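Local coordinates for BF1531-like N-terminal domain-containing protein (Bacteroides fragilis, PDB 3SLR), which is of unknown function but, as the N-terminal part of a longer protein, carries a magnesium-binding phosphatase domain and may hydrolyse ester bonds, at residues P357-P360 with G361-L364; L89-K92 with H93-N97; L158-I161 with S162-Y165. All coordinates share one frame; numbering follows the deposited sequence.

Contact 1 (P357-P360 with G361-L364); sequences PEDP and GDYL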
loop_
_atom_site.group_PDB
_atom_site.type_symbol
_atom_site.label_atom_id
_atom_site.label_comp_id
_atom_site.label_asym_id
_atom_site.label_seq_id
_atom_site.Cartn_x
_atom_site.Cartn_y
_atom_site.Cartn_z
ATOM N N PRO A 357 -13.739 -6.377 -9.163
ATOM C CA PRO A 357 -13.947 -6.963 -10.489
ATOM C C PRO A 357 -15.056 -8.006 -10.427
ATOM O O PRO A 357 -15.415 -8.455 -9.341
ATOM C CB PRO A 357 -12.604 -7.642 -10.779
ATOM C CG PRO A 357 -12.074 -8.006 -9.418
ATOM C CD PRO A 357 -12.489 -6.843 -8.533
ATOM N N GLU A 358 -15.594 -8.392 -11.576
ATOM C CA GLU A 358 -16.717 -9.319 -11.590
ATOM C C GLU A 358 -16.348 -10.742 -11.153
ATOM O O GLU A 358 -17.145 -11.438 -10.511
ATOM C CB GLU A 358 -17.397 -9.306 -12.960
ATOM C CG GLU A 358 -18.910 -9.182 -12.866
ATOM C CD GLU A 358 -19.510 -8.381 -14.008
ATOM O OE1 GLU A 358 -18.768 -7.611 -14.662
ATOM O OE2 GLU A 358 -20.728 -8.528 -14.247
ATOM N N ASP A 359 -15.138 -11.178 -11.481
ATOM C CA ASP A 359 -14.718 -12.532 -11.147
ATOM C C ASP A 359 -14.113 -12.595 -9.743
ATOM O O ASP A 359 -13.116 -11.928 -9.465
ATOM C CB ASP A 359 -13.696 -13.006 -12.182
ATOM C CG ASP A 359 -13.413 -14.490 -12.098
ATOM O OD1 ASP A 359 -13.558 -15.085 -11.007
ATOM O OD2 ASP A 359 -13.021 -15.062 -13.141
ATOM N N PRO A 360 -14.722 -13.382 -8.845
ATOM C CA PRO A 360 -14.209 -13.489 -7.474
ATOM C C PRO A 360 -12.759 -13.966 -7.403
ATOM O O PRO A 360 -12.062 -13.677 -6.426
ATOM C CB PRO A 360 -15.152 -14.515 -6.832
ATOM C CG PRO A 360 -16.416 -14.379 -7.605
ATOM C CD PRO A 360 -15.972 -14.150 -9.020
ATOM N N GLY A 361 -12.311 -14.694 -8.424
ATOM C CA GLY A 361 -10.936 -15.157 -8.479
ATOM C C GLY A 361 -9.952 -14.010 -8.617
ATOM O O GLY A 361 -8.746 -14.190 -8.448
ATOM N N ASP A 362 -10.474 -12.826 -8.915
ATOM C CA ASP A 362 -9.648 -11.641 -9.122
ATOM C C ASP A 362 -9.787 -10.613 -7.997
ATOM O O ASP A 362 -9.123 -9.584 -8.033
ATOM C CB ASP A 362 -10.024 -10.961 -10.449
ATOM C CG ASP A 362 -9.622 -11.780 -11.664
ATOM O OD1 ASP A 362 -8.705 -12.619 -11.540
ATOM O OD2 ASP A 362 -10.216 -11.575 -12.746
ATOM N N TYR A 363 -10.674 -10.868 -7.034
ATOM C CA TYR A 363 -10.917 -9.905 -5.955
ATOM C C TYR A 363 -9.628 -9.538 -5.228
ATOM O O TYR A 363 -9.311 -8.369 -5.039
ATOM C CB TYR A 363 -11.868 -10.474 -4.899
ATOM C CG TYR A 363 -13.334 -10.558 -5.264
ATOM C CD1 TYR A 363 -13.812 -10.061 -6.466
ATOM C CD2 TYR A 363 -14.243 -11.140 -4.379
ATOM C CE1 TYR A 363 -15.169 -10.148 -6.781
ATOM C CE2 TYR A 363 -15.587 -11.240 -4.685
ATOM C CZ TYR A 363 -16.045 -10.738 -5.884
ATOM O OH TYR A 363 -17.389 -10.831 -6.179
ATOM N N LEU A 364 -8.900 -10.552 -4.789
ATOM C CA LEU A 364 -7.814 -10.294 -3.862
ATOM C C LEU A 364 -6.680 -9.538 -4.547
ATOM O O LEU A 364 -6.178 -8.541 -4.017
ATOM C CB LEU A 364 -7.333 -11.598 -3.228
ATOM C CG LEU A 364 -6.547 -11.472 -1.925
ATOM C CD1 LEU A 364 -7.317 -10.626 -0.906
ATOM C CD2 LEU A 364 -6.245 -12.859 -1.361
HETATM O O HOH W 1 -18.569 -10.104 -8.476
HETATM O O HOH W 2 -13.158 -10.009 -13.382
HETATM O O HOH W 3 -9.517 -13.358 -5.196
#
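Asp-362 N donates back to Asp-359 O over 2.8 Å, closing a beta turn whose corner residues, Pro-360 and Gly-361, both have the backbone angles of type I. A second turn overlaps it: Tyr-363 N reaches Pro-360 O at 3.2 Å, with the donor well above the carbonyl plane. Inside the first turn the Asp-359 side chain doubles the grip, since its OD1 accepts from Gly-361 N at 2.9 Å from above the carboxylate plane. With proline next in the chain, this is an Asx-Pro turn; CG lies anti to the backbone N (chi1 -168°), which carries the carboxylate forward to that amide. The Tyr-363 ring then folds back against Pro-360. Pro-360 CA sits over its centre, 3.5 Å from the centroid and 8° off the normal, a CH-pi contact, while Pro-360 CB lies 3.9 Å from Tyr-363 CE2. At the ring edge Pro-357 O meets Tyr-363 CE1 in plane at 3.1 Å, and Pro-357 CG packs 4.0 Å from Tyr-363 CD1. The phenol oxygen bonds Asn-231 O and accepts from a water that also donates to Glu-358 O, so the ring is pinned at its far end as well. Tyr-363 touches Asp-336, a magnesium ligand, which sets this start of helix 363-368 beside the metal site of the phosphatase domain, while Pro-360 and Leu-364 rest on helix 255-270.

Contact 2 (L89-K92 with H93-N97); sequences LLEK and HSLVN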
loop_
_atom_site.group_PDB
_atom_site.type_symbol
_atom_site.label_atom_id
_atom_site.label_comp_id
_atom_site.label_asym_id
_atom_site.label_seq_id
_atom_site.Cartn_x
_atom_site.Cartn_y
_atom_site.Cartn_z
ATOM N N LEU A 89 22.260 1.533 -7.768
ATOM C CA LEU A 89 23.054 0.700 -6.866
ATOM C C LEU A 89 23.732 -0.418 -7.667
ATOM O O LEU A 89 24.865 -0.797 -7.381
ATOM C CB LEU A 89 22.181 0.107 -5.748
ATOM C CG LEU A 89 22.920 -0.698 -4.662
ATOM C CD1 LEU A 89 23.808 0.214 -3.818
ATOM C CD2 LEU A 89 21.941 -1.453 -3.778
ATOM N N LEU A 90 23.018 -0.939 -8.665
ATOM C CA LEU A 90 23.555 -1.949 -9.577
ATOM C C LEU A 90 24.791 -1.402 -10.283
ATOM O O LEU A 90 25.811 -2.087 -10.393
ATOM C CB LEU A 90 22.494 -2.330 -10.615
ATOM C CG LEU A 90 22.793 -3.505 -11.544
ATOM C CD1 LEU A 90 22.784 -4.785 -10.756
ATOM C CD2 LEU A 90 21.742 -3.564 -12.664
ATOM N N GLU A 91 24.715 -0.155 -10.753
ATOM C CA GLU A 91 25.880 0.462 -11.372
ATOM C C GLU A 91 27.027 0.618 -10.376
ATOM O O GLU A 91 28.181 0.306 -10.687
ATOM C CB GLU A 91 25.532 1.810 -12.002
ATOM C CG GLU A 91 26.785 2.518 -12.506
ATOM C CD GLU A 91 26.497 3.688 -13.421
ATOM O OE1 GLU A 91 25.593 4.480 -13.110
ATOM O OE2 GLU A 91 27.191 3.820 -14.446
ATOM N N LYS A 92 26.719 1.094 -9.177
ATOM C CA LYS A 92 27.731 1.256 -8.132
ATOM C C LYS A 92 28.473 -0.053 -7.872
ATOM O O LYS A 92 29.706 -0.096 -7.822
ATOM C CB LYS A 92 27.071 1.774 -6.852
ATOM C CG LYS A 92 28.011 2.049 -5.696
ATOM C CD LYS A 92 27.242 2.701 -4.535
ATOM C CE LYS A 92 28.168 3.154 -3.423
ATOM N NZ LYS A 92 29.034 2.039 -2.980
ATOM N N HIS A 93 27.702 -1.122 -7.719
ATOM C CA HIS A 93 28.243 -2.459 -7.497
ATOM C C HIS A 93 29.145 -2.918 -8.648
ATOM O O HIS A 93 30.201 -3.500 -8.424
ATOM C CB HIS A 93 27.072 -3.429 -7.265
ATOM C CG HIS A 93 27.455 -4.880 -7.250
ATOM N ND1 HIS A 93 27.485 -5.648 -8.393
ATOM C CD2 HIS A 93 27.781 -5.708 -6.228
ATOM C CE1 HIS A 93 27.830 -6.887 -8.078
ATOM N NE2 HIS A 93 28.015 -6.949 -6.769
ATOM N N SER A 94 28.736 -2.640 -9.881
ATOM C CA SER A 94 29.437 -3.175 -11.053
ATOM C C SER A 94 30.844 -2.597 -11.225
ATOM O O SER A 94 31.701 -3.230 -11.838
ATOM C CB SER A 94 28.636 -2.890 -12.325
ATOM O OG SER A 94 28.800 -1.530 -12.711
ATOM N N LEU A 95 31.074 -1.404 -10.681
ATOM C CA LEU A 95 32.334 -0.684 -10.900
ATOM C C LEU A 95 33.440 -0.993 -9.885
ATOM O O LEU A 95 34.570 -0.526 -10.033
ATOM C CB LEU A 95 32.076 0.826 -10.937
ATOM C CG LEU A 95 31.169 1.280 -12.088
ATOM C CD1 LEU A 95 30.746 2.740 -11.949
ATOM C CD2 LEU A 95 31.848 1.040 -13.425
ATOM N N VAL A 96 33.129 -1.776 -8.859
ATOM C CA VAL A 96 34.117 -2.053 -7.818
ATOM C C VAL A 96 34.517 -3.529 -7.770
ATOM O O VAL A 96 33.811 -4.394 -8.288
ATOM C CB VAL A 96 33.638 -1.551 -6.440
ATOM C CG1 VAL A 96 33.427 -0.042 -6.479
ATOM C CG2 VAL A 96 32.353 -2.266 -6.013
ATOM N N ASN A 97 35.674 -3.816 -7.178
ATOM C CA ASN A 97 36.117 -5.201 -7.049
ATOM C C ASN A 97 35.379 -5.933 -5.928
ATOM O O ASN A 97 34.563 -5.338 -5.213
ATOM C CB ASN A 97 37.636 -5.285 -6.853
ATOM C CG ASN A 97 38.146 -4.313 -5.806
ATOM O OD1 ASN A 97 37.360 -3.662 -5.115
ATOM N ND2 ASN A 97 39.468 -4.205 -5.685
HETATM O O HOH W 4 26.044 -4.762 -10.379
#
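Ser-94 folds its hydroxyl back over the preceding turn of helix 86-94, where OG donates to Glu-91 O at 2.8 Å. Its chi1 of 77° places OG between the backbone N and the carbonyl carbon, and the oxygen meets the acceptor only 19° from the carbonyl plane. Along the main chain, His-93 N to Leu-89 O (2.9 Å) and Ser-94 N to Leu-90 O (3.0 Å) are regular bonds, whereas those of Leu-95 N, to Glu-91 O and to Lys-92 O, are weak. Leu-95 lies across Glu-91, with Leu-95 CG 3.4 Å from Glu-91 O and Leu-95 CD1 4.0 Å from Glu-91 CG. On another side of the helix, His-93 takes its CG anti to the backbone N (chi1 170°), and its ring turns towards the protein interior. There ND1 shares a water with Leu-90 O, lying 2.6 Å from that water, NE2 bonds Ser-145 O, and the ring meets Phe-147 of helix 147-164 edge-to-face. Leu-89 adds apolar packing on the same helix and on helix 104-118. A ring engaged at both nitrogens has little freedom to rotate, and because NE2 faces a carbonyl acceptor it probably carries a hydrogen. The chemistry thus differs on the two sides: Glu-91 O receives one short bond, from Ser-94 OG, beside weak ones from Ser-94 N and Leu-95 N, while the buried histidine anchors the helix inward.

Contact 3 (L158-I161 with S162-Y165); sequences LMNI and SQAY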
loop_
_atom_site.group_PDB
_atom_site.type_symbol
_atom_site.label_atom_id
_atom_site.label_comp_id
_atom_site.label_asym_id
_atom_site.label_seq_id
_atom_site.Cartn_x
_atom_site.Cartn_y
_atom_site.Cartn_z
ATOM N N LEU A 158 17.213 -3.610 6.096
ATOM C CA LEU A 158 16.400 -2.401 6.081
ATOM C C LEU A 158 15.156 -2.590 6.925
ATOM O O LEU A 158 14.722 -1.676 7.623
ATOM C CB LEU A 158 15.989 -2.024 4.656
ATOM C CG LEU A 158 16.977 -1.221 3.823
ATOM C CD1 LEU A 158 16.438 -1.115 2.400
ATOM C CD2 LEU A 158 17.195 0.163 4.444
HETATM N N MSE A 159 14.564 -3.775 6.864
HETATM C CA MSE A 159 13.382 -4.010 7.687
HETATM C C MSE A 159 13.726 -3.980 9.177
HETATM O O MSE A 159 12.963 -3.450 9.997
HETATM C CB MSE A 159 12.701 -5.315 7.285
HETATM C CG MSE A 159 12.200 -5.258 5.861
HETATM SE SE MSE A 159 10.979 -6.740 5.454
HETATM C CE MSE A 159 10.757 -6.380 3.528
ATOM N N ASN A 160 14.882 -4.535 9.525
ATOM C CA ASN A 160 15.360 -4.472 10.899
ATOM C C ASN A 160 15.629 -3.033 11.341
ATOM O O ASN A 160 15.332 -2.667 12.476
ATOM C CB ASN A 160 16.583 -5.371 11.098
ATOM C CG ASN A 160 16.251 -6.847 10.915
ATOM O OD1 ASN A 160 15.117 -7.268 11.145
ATOM N ND2 ASN A 160 17.240 -7.637 10.491
ATOM N N ILE A 161 16.160 -2.205 10.443
ATOM C CA ILE A 161 16.314 -0.787 10.763
ATOM C C ILE A 161 14.958 -0.143 11.069
ATOM O O ILE A 161 14.833 0.624 12.028
ATOM C CB ILE A 161 17.050 -0.010 9.652
ATOM C CG1 ILE A 161 18.514 -0.443 9.587
ATOM C CG2 ILE A 161 16.970 1.506 9.895
ATOM C CD1 ILE A 161 19.257 0.168 8.419
ATOM N N SER A 162 13.930 -0.473 10.287
ATOM C CA SER A 162 12.605 0.105 10.542
ATOM C C SER A 162 12.047 -0.309 11.896
ATOM O O SER A 162 11.241 0.412 12.484
ATOM C CB SER A 162 11.604 -0.216 9.419
ATOM O OG SER A 162 11.154 -1.561 9.487
ATOM N N GLN A 163 12.480 -1.462 12.397
ATOM C CA GLN A 163 11.993 -1.946 13.695
ATOM C C GLN A 163 12.756 -1.315 14.865
ATOM O O GLN A 163 12.303 -1.358 16.011
ATOM C CB GLN A 163 12.060 -3.476 13.756
ATOM C CG GLN A 163 11.069 -4.138 12.816
ATOM C CD GLN A 163 11.224 -5.639 12.729
ATOM O OE1 GLN A 163 11.812 -6.278 13.606
ATOM N NE2 GLN A 163 10.693 -6.219 11.656
ATOM N N ALA A 164 13.902 -0.716 14.565
ATOM C CA ALA A 164 14.760 -0.120 15.577
ATOM C C ALA A 164 14.522 1.385 15.691
ATOM O O ALA A 164 14.734 1.977 16.757
ATOM C CB ALA A 164 16.226 -0.391 15.245
ATOM N N TYR A 165 14.089 2.003 14.593
ATOM C CA TYR A 165 13.908 3.457 14.550
ATOM C C TYR A 165 12.466 3.816 14.224
ATOM O O TYR A 165 12.035 3.692 13.074
ATOM C CB TYR A 165 14.819 4.094 13.497
ATOM C CG TYR A 165 16.312 3.957 13.737
ATOM C CD1 TYR A 165 17.014 4.929 14.434
ATOM C CD2 TYR A 165 17.023 2.875 13.231
ATOM C CE1 TYR A 165 18.381 4.818 14.641
ATOM C CE2 TYR A 165 18.385 2.756 13.430
ATOM C CZ TYR A 165 19.062 3.729 14.136
ATOM O OH TYR A 165 20.426 3.615 14.328
#
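Ile-161 and Tyr-165 meet at the C-terminal end of helix 147-164, the helix of a beta-alpha-beta crossover between the adjacent parallel strands 122-126 and 168-171 in a flavodoxin-like domain (strand order 2-1-3-4-5), consistent with the SGNH-hydrolase clan. The tight part is apolar: Ile-161 CG2 lies 3.6 Å from Tyr-165 CD2, as chi1 of -69° sets CG1 beside the backbone N and CG2 opposite that N, beside the carbonyl carbon, facing Tyr-165. Ile-161 also packs on Leu-109 and Val-112 of helix 104-118, and Tyr-165 OH bonds Glu-117 and Arg-113, so the ring is packed along one edge and bonded at its hydroxyl. Ser-162, which touches Phe-168 and Ile-170 of the edge strand, sends OG back to Met-159 O at 2.7 Å. The exposed side is looser. Gln-163 N makes only weak bonds, to Met-159 O and Asn-160 O, its extended side chain runs past Met-159 O with CG at 3.5 Å, and Asn-160 ND2 turns to Glu-157. Where the helix stops, Ile-161 O accepts from two amides, Ala-164 N above the carbonyl plane and Tyr-165 N nearly in line with the C=O, each at 3.0 Å, while Tyr-165 CD2 brings the ring edge, in plane, to 3.4 Å from Ile-161 O.

From the N terminus the three contacts come in series, so none nests in or crosses another; each is a local turn at a helix end. Contact 2 lies in the C-terminal part of helix 86-94, which follows strand 79-83 of the five-stranded parallel sheet. Contact 3 closes helix 147-164 just before the outermost strand 168-171. Their centres are about 25 Å apart, yet both rest on helix 104-118, and contact 2 also packs on the start of the helix that contact 3 ends. Contact 1 belongs to the phosphatase domain, where it turns the loop after helix 338-347 into helix 363-368. Its centre is about 35 Å from that of contact 3, on the opposite side of the chain's centre.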